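Local coordinates for protein B-agarase (Agarivorans gilvus, PDB 5Z6P) that probably hydrolyses the beta-glycosidic linkages of agarose, as an agarase of glycoside hydrolase family 50, at residues Met111-Phe116 with Ser186-Ser191; Gln121-Cys126 with Ala171-Gly176. All blocks are in the same frame, centred on the assembly; numbering follows the deposited sequence.

Contact 1: residues Met111-Phe116 with Ser186-Ser191; sequences MFINIF and SKIELS
The ring of Phe116 turns its edge to segment 186-191: Lys187 O and Glu189 OE1 both lie near the ring plane, OE1 4.0 Å from CE1, so slightly positive ring hydrogens face oxygens. The aliphatic part of Lys187 runs alongside, CD 3.9 Å from Phe116 CD1. A bend at chi3 (-76°) carries NZ over a face of this ring, 5.6 Å from its centroid, at most a weak cation-pi attraction. The amide of Asn114 stands steeply against the carboxylate of Glu189, their planes 75° apart. Asn114 ND2 donates an almost straight bond of 3.2 Å to Glu189 OE1, which it meets from above the carboxylate plane. Water 1 accepts from the same ND2, while OD1 lies unusually close to Ser124 OG, probably a hydrogen bond, and Glu189 OE2 is held by Ser78 OG. Ser191 O sits at the edge of the Phe112 ring.

Beneath these groups the strands run antiparallel, with hydrogen-bonded pairs at Phe112-Ser191, Asn114-Glu189 and Phe116-Lys187; Glu189 N to Asn114 O measures 2.7 Å. At one end Ser186 and Lys187 both face Phe116, a classic beta bulge: Phe116 O takes Ser186 N at 3.0 Å and only a weak bond from Lys187 N.

The other face is apolar. Branched Ile113 and Ile115 lie side by side with Ile188, and Phe97 and Phe99 of strand 95-103 pack against this layer. Flexible Met111 reaches across with CE tightly against Leu190, 3.4 Å from CB.

The pairing thus sets an aliphatic face of Ile113, Ile115, Ile188 and Leu190 against a mixed one, where aromatic rings flank an amide-carboxylate pair. Bonded to each other and probably to both flanking strands, 122-129 and 76-81, Asn114 and Glu189 should keep fixed rotations.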
loop_
_atom_site.group_PDB
_atom_site.type_symbol
_atom_site.label_atom_id
_atom_site.label_comp_id
_atom_site.label_asym_id
_atom_site.label_seq_id
_atom_site.Cartn_x
_atom_site.Cartn_y
_atom_site.Cartn_z
ATOM N N MET A 111 -5.512 6.778 -14.537
ATOM C CA MET A 111 -6.503 5.933 -15.158
ATOM C C MET A 111 -6.074 4.465 -15.192
ATOM O O MET A 111 -4.987 4.147 -15.643
ATOM C CB MET A 111 -6.782 6.426 -16.572
ATOM C CG MET A 111 -7.701 5.549 -17.334
ATOM S SD MET A 111 -7.910 6.121 -19.021
ATOM C CE MET A 111 -7.995 4.588 -19.825
ATOM N N PHE A 112 -6.942 3.580 -14.713
ATOM C CA PHE A 112 -6.719 2.151 -14.817
ATOM C C PHE A 112 -7.348 1.596 -16.090
ATOM O O PHE A 112 -8.467 1.950 -16.450
ATOM C CB PHE A 112 -7.282 1.424 -13.592
ATOM C CG PHE A 112 -6.432 1.566 -12.372
ATOM C CD1 PHE A 112 -6.421 2.744 -11.657
ATOM C CD2 PHE A 112 -5.643 0.519 -11.934
ATOM C CE1 PHE A 112 -5.636 2.880 -10.532
ATOM C CE2 PHE A 112 -4.865 0.653 -10.823
ATOM C CZ PHE A 112 -4.861 1.844 -10.122
ATOM N N ILE A 113 -6.610 0.737 -16.770
ATOM C CA ILE A 113 -7.127 0.009 -17.919
ATOM C C ILE A 113 -7.215 -1.440 -17.512
ATOM O O ILE A 113 -6.192 -2.111 -17.339
ATOM C CB ILE A 113 -6.231 0.135 -19.179
ATOM C CG1 ILE A 113 -6.030 1.601 -19.579
ATOM C CG2 ILE A 113 -6.814 -0.660 -20.329
ATOM C CD1 ILE A 113 -4.652 2.162 -19.233
ATOM N N ASN A 114 -8.442 -1.913 -17.340
ATOM C CA ASN A 114 -8.683 -3.283 -16.941
ATOM C C ASN A 114 -9.226 -4.045 -18.128
ATOM O O ASN A 114 -10.262 -3.699 -18.681
ATOM C CB ASN A 114 -9.646 -3.339 -15.754
ATOM C CG ASN A 114 -9.180 -2.490 -14.593
ATOM O OD1 ASN A 114 -7.992 -2.400 -14.315
ATOM N ND2 ASN A 114 -10.113 -1.856 -13.914
ATOM N N ILE A 115 -8.506 -5.078 -18.531
ATOM C CA ILE A 115 -8.898 -5.880 -19.676
ATOM C C ILE A 115 -9.298 -7.285 -19.224
ATOM O O ILE A 115 -8.525 -7.978 -18.563
ATOM C CB ILE A 115 -7.766 -5.925 -20.688
ATOM C CG1 ILE A 115 -7.321 -4.489 -20.984
ATOM C CG2 ILE A 115 -8.200 -6.649 -21.931
ATOM C CD1 ILE A 115 -6.122 -4.366 -21.846
ATOM N N PHE A 116 -10.522 -7.684 -19.564
ATOM C CA PHE A 116 -11.115 -8.928 -19.079
ATOM C C PHE A 116 -11.247 -9.949 -20.195
ATOM O O PHE A 116 -11.620 -9.596 -21.306
ATOM C CB PHE A 116 -12.503 -8.665 -18.476
ATOM C CG PHE A 116 -12.508 -7.695 -17.329
ATOM C CD1 PHE A 116 -12.529 -6.331 -17.558
ATOM C CD2 PHE A 116 -12.511 -8.149 -16.026
ATOM C CE1 PHE A 116 -12.538 -5.433 -16.510
ATOM C CE2 PHE A 116 -12.521 -7.253 -14.967
ATOM C CZ PHE A 116 -12.537 -5.895 -15.215
ATOM N N SER A 186 -13.362 -10.047 -23.707
ATOM C CA SER A 186 -14.775 -9.688 -23.646
ATOM C C SER A 186 -15.081 -8.242 -23.225
ATOM O O SER A 186 -16.176 -7.753 -23.467
ATOM C CB SER A 186 -15.505 -10.641 -22.698
ATOM O OG SER A 186 -14.999 -10.540 -21.383
ATOM N N LYS A 187 -14.131 -7.561 -22.601
ATOM C CA LYS A 187 -14.392 -6.216 -22.105
ATOM C C LYS A 187 -13.114 -5.459 -21.767
ATOM O O LYS A 187 -12.163 -6.037 -21.259
ATOM C CB LYS A 187 -15.282 -6.273 -20.863
ATOM C CG LYS A 187 -15.594 -4.915 -20.258
ATOM C CD LYS A 187 -16.033 -5.016 -18.801
ATOM C CE LYS A 187 -17.460 -5.501 -18.668
ATOM N NZ LYS A 187 -17.885 -5.492 -17.235
ATOM N N ILE A 188 -13.103 -4.160 -22.046
ATOM C CA ILE A 188 -12.071 -3.284 -21.533
ATOM C C ILE A 188 -12.714 -2.194 -20.681
ATOM O O ILE A 188 -13.712 -1.604 -21.079
ATOM C CB ILE A 188 -11.248 -2.665 -22.665
ATOM C CG1 ILE A 188 -10.480 -3.767 -23.401
ATOM C CG2 ILE A 188 -10.291 -1.632 -22.113
ATOM C CD1 ILE A 188 -9.827 -3.329 -24.681
ATOM N N GLU A 189 -12.159 -1.946 -19.501
ATOM C CA GLU A 189 -12.659 -0.881 -18.645
ATOM C C GLU A 189 -11.617 0.190 -18.375
ATOM O O GLU A 189 -10.525 -0.091 -17.867
ATOM C CB GLU A 189 -13.156 -1.442 -17.318
ATOM C CG GLU A 189 -13.557 -0.356 -16.327
ATOM C CD GLU A 189 -13.745 -0.883 -14.929
ATOM O OE1 GLU A 189 -13.248 -1.990 -14.652
ATOM O OE2 GLU A 189 -14.394 -0.200 -14.114
ATOM N N LEU A 190 -11.964 1.419 -18.737
ATOM C CA LEU A 190 -11.179 2.601 -18.393
ATOM C C LEU A 190 -11.741 3.202 -17.098
ATOM O O LEU A 190 -12.805 3.792 -17.100
ATOM C CB LEU A 190 -11.207 3.634 -19.520
ATOM C CG LEU A 190 -11.120 3.169 -20.982
ATOM C CD1 LEU A 190 -11.050 4.346 -21.932
ATOM C CD2 LEU A 190 -9.963 2.221 -21.250
ATOM N N SER A 191 -11.010 3.044 -16.004
ATOM C CA SER A 191 -11.511 3.357 -14.674
ATOM C C SER A 191 -10.762 4.531 -14.064
ATOM O O SER A 191 -9.526 4.602 -14.099
ATOM C CB SER A 191 -11.397 2.119 -13.757
ATOM O OG SER A 191 -11.464 2.461 -12.381
HETATM O O HOH W 1 -9.950 -0.281 -11.435
#

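Contact 2: residues Gln121-Cys126 with Ala171-Gly176; sequences QMHSRC and ATWMWG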
loop_
_atom_site.group_PDB
_atom_site.type_symbol
_atom_site.label_atom_id
_atom_site.label_comp_id
_atom_site.label_asym_id
_atom_site.label_seq_id
_atom_site.Cartn_x
_atom_site.Cartn_y
_atom_site.Cartn_z
ATOM N N GLN A 121 -10.736 -13.682 -15.821
ATOM C CA GLN A 121 -9.517 -13.089 -15.291
ATOM C C GLN A 121 -9.211 -11.767 -15.973
ATOM O O GLN A 121 -9.684 -11.487 -17.079
ATOM C CB GLN A 121 -8.330 -14.040 -15.417
ATOM C CG GLN A 121 -7.951 -14.410 -16.809
ATOM C CD GLN A 121 -7.625 -15.877 -16.897
ATOM O OE1 GLN A 121 -8.141 -16.675 -16.115
ATOM N NE2 GLN A 121 -6.762 -16.247 -17.841
ATOM N N MET A 122 -8.405 -10.965 -15.290
ATOM C CA MET A 122 -8.290 -9.553 -15.589
ATOM C C MET A 122 -6.855 -9.103 -15.677
ATOM O O MET A 122 -6.076 -9.296 -14.761
ATOM C CB MET A 122 -9.012 -8.739 -14.522
ATOM C CG MET A 122 -8.722 -7.258 -14.558
ATOM S SD MET A 122 -9.299 -6.461 -13.062
ATOM C CE MET A 122 -8.075 -6.972 -11.855
ATOM N N HIS A 123 -6.507 -8.494 -16.796
ATOM C CA HIS A 123 -5.230 -7.836 -16.911
ATOM C C HIS A 123 -5.405 -6.356 -16.556
ATOM O O HIS A 123 -6.041 -5.611 -17.292
ATOM C CB HIS A 123 -4.687 -8.011 -18.319
ATOM C CG HIS A 123 -3.395 -7.304 -18.561
ATOM N ND1 HIS A 123 -2.175 -7.893 -18.338
ATOM C CD2 HIS A 123 -3.136 -6.052 -19.002
ATOM C CE1 HIS A 123 -1.215 -7.038 -18.641
ATOM N NE2 HIS A 123 -1.772 -5.912 -19.042
ATOM N N SER A 124 -4.846 -5.924 -15.434
ATOM C CA SER A 124 -5.033 -4.537 -15.012
ATOM C C SER A 124 -3.736 -3.725 -14.957
ATOM O O SER A 124 -2.812 -4.063 -14.218
ATOM C CB SER A 124 -5.714 -4.498 -13.644
ATOM O OG SER A 124 -6.018 -3.175 -13.285
ATOM N N ARG A 125 -3.687 -2.653 -15.747
ATOM C CA ARG A 125 -2.593 -1.690 -15.718
ATOM C C ARG A 125 -3.110 -0.279 -15.418
ATOM O O ARG A 125 -4.313 -0.040 -15.463
ATOM C CB ARG A 125 -1.852 -1.676 -17.046
ATOM C CG ARG A 125 -1.321 -3.021 -17.487
ATOM C CD ARG A 125 -0.070 -2.826 -18.303
ATOM N NE ARG A 125 0.434 -4.073 -18.871
ATOM C CZ ARG A 125 1.726 -4.332 -19.062
ATOM N NH1 ARG A 125 2.634 -3.430 -18.724
ATOM N NH2 ARG A 125 2.101 -5.487 -19.588
ATOM N N CYS A 126 -2.214 0.660 -15.120
ATOM C CA CYS A 126 -2.649 2.055 -15.066
ATOM C C CYS A 126 -1.669 3.010 -15.734
ATOM O O CYS A 126 -0.505 2.668 -16.017
ATOM C CB CYS A 126 -2.923 2.504 -13.618
ATOM S SG CYS A 126 -1.518 2.771 -12.560
ATOM N N ALA A 171 1.884 1.426 -20.150
ATOM C CA ALA A 171 1.091 1.337 -18.929
ATOM C C ALA A 171 1.752 0.431 -17.898
ATOM O O ALA A 171 2.374 -0.554 -18.246
ATOM C CB ALA A 171 -0.327 0.831 -19.251
ATOM N N THR A 172 1.615 0.781 -16.625
ATOM C CA THR A 172 2.231 0.019 -15.543
ATOM C C THR A 172 1.349 -1.132 -15.099
ATOM O O THR A 172 0.211 -0.905 -14.706
ATOM C CB THR A 172 2.497 0.908 -14.319
ATOM O OG1 THR A 172 3.330 2.004 -14.688
ATOM C CG2 THR A 172 3.159 0.111 -13.215
ATOM N N TRP A 173 1.874 -2.357 -15.121
ATOM C CA TRP A 173 1.104 -3.497 -14.667
ATOM C C TRP A 173 0.841 -3.444 -13.155
ATOM O O TRP A 173 1.773 -3.332 -12.359
ATOM C CB TRP A 173 1.798 -4.800 -15.023
ATOM C CG TRP A 173 0.867 -5.929 -14.868
ATOM C CD1 TRP A 173 -0.142 -6.274 -15.711
ATOM C CD2 TRP A 173 0.805 -6.842 -13.779
ATOM N NE1 TRP A 173 -0.814 -7.358 -15.228
ATOM C CE2 TRP A 173 -0.247 -7.730 -14.038
ATOM C CE3 TRP A 173 1.551 -7.006 -12.612
ATOM C CZ2 TRP A 173 -0.577 -8.763 -13.186
ATOM C CZ3 TRP A 173 1.222 -8.037 -11.756
ATOM C CH2 TRP A 173 0.168 -8.903 -12.050
ATOM N N MET A 174 -0.430 -3.545 -12.772
ATOM C CA MET A 174 -0.852 -3.324 -11.384
ATOM C C MET A 174 -1.440 -4.545 -10.681
ATOM O O MET A 174 -1.028 -4.876 -9.578
ATOM C CB MET A 174 -1.901 -2.205 -11.309
ATOM C CG MET A 174 -1.448 -0.845 -11.809
ATOM S SD MET A 174 -0.103 -0.190 -10.834
ATOM C CE MET A 174 -0.903 0.318 -9.323
ATOM N N TRP A 175 -2.441 -5.168 -11.299
ATOM C CA TRP A 175 -3.226 -6.226 -10.655
ATOM C C TRP A 175 -3.656 -7.266 -11.662
ATOM O O TRP A 175 -3.677 -7.008 -12.857
ATOM C CB TRP A 175 -4.501 -5.686 -9.980
ATOM C CG TRP A 175 -4.365 -4.429 -9.189
ATOM C CD1 TRP A 175 -4.636 -3.162 -9.613
ATOM C CD2 TRP A 175 -3.966 -4.314 -7.819
ATOM N NE1 TRP A 175 -4.407 -2.260 -8.603
ATOM C CE2 TRP A 175 -3.996 -2.943 -7.487
ATOM C CE3 TRP A 175 -3.588 -5.236 -6.838
ATOM C CZ2 TRP A 175 -3.655 -2.470 -6.223
ATOM C CZ3 TRP A 175 -3.250 -4.765 -5.578
ATOM C CH2 TRP A 175 -3.288 -3.393 -5.283
ATOM N N GLY A 176 -4.048 -8.430 -11.152
ATOM C CA GLY A 176 -4.657 -9.462 -11.964
ATOM C C GLY A 176 -3.633 -10.408 -12.552
ATOM O O GLY A 176 -2.620 -10.707 -11.931
#
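Arg125 reaches across to Ala171, where NH1 gives a 2.9 Å bond to the backbone O, near the guanidinium plane. In its own strand NE donates to His123 NE2, also at 2.9 Å, and NH2 bonds to Cys151 O, a half of the Cys151-Cys162 disulfide. A chain extended from CG to NE lets arginine, with its several N-H groups, span these partners. Since His123 ND1 is bonded to Ala177 O, the ring probably donates at ND1 and accepts at NE2, consistent with a neutral imidazole.

Along the backbone, Ser124 O is gripped by both Met174 N (2.8 Å) and Trp175 N (3.1 Å), a classic beta bulge that shifts the register before Arg125 pairs with Trp173. Beyond it, Cys126 and Thr172 exchange two bonds.

The packing spreads from here. Trp173, its CG anti to N (chi1 -166°), brings CD1 to 3.2 Å from His123 CE1, the rings set obliquely at 48°, and CB over one guanidinium face of Arg125. On the opposite side of the strands Cys126 SG touches Met174 CG at 3.7 Å. Gly176, with no side chain, lets its CA come within 3.1 Å of Met122 O.

With Trp173 CB and the rim of its ring over one face, the guanidinium is probably held in one orientation, and the surrounding acceptors, carbonyl oxygens and an imidazole nitrogen, probably stabilise its buried positive charge.

After the earlier strands of the domain, the chain forms strand 109-117 and turns straight back as strand 122-129, so the first segments of the two contacts are hairpin neighbours, joined by bonds such as His123 N to Ile115 O. Segment 171-176, 44 residues beyond segment 121-126, returns to close contact 2; strand 135-140 and the Cys151-Cys162 disulfide lie in between. Segment 186-191 follows and closes contact 1, a larger loop of 69 residues within which contact 2 is nested. The four strands thus sit in the order 185-193, 109-117, 122-129, 168-174 within the agarase CBM-like domain. The contact centres are about 9 Å apart, and Phe112 packs on Trp175 between them.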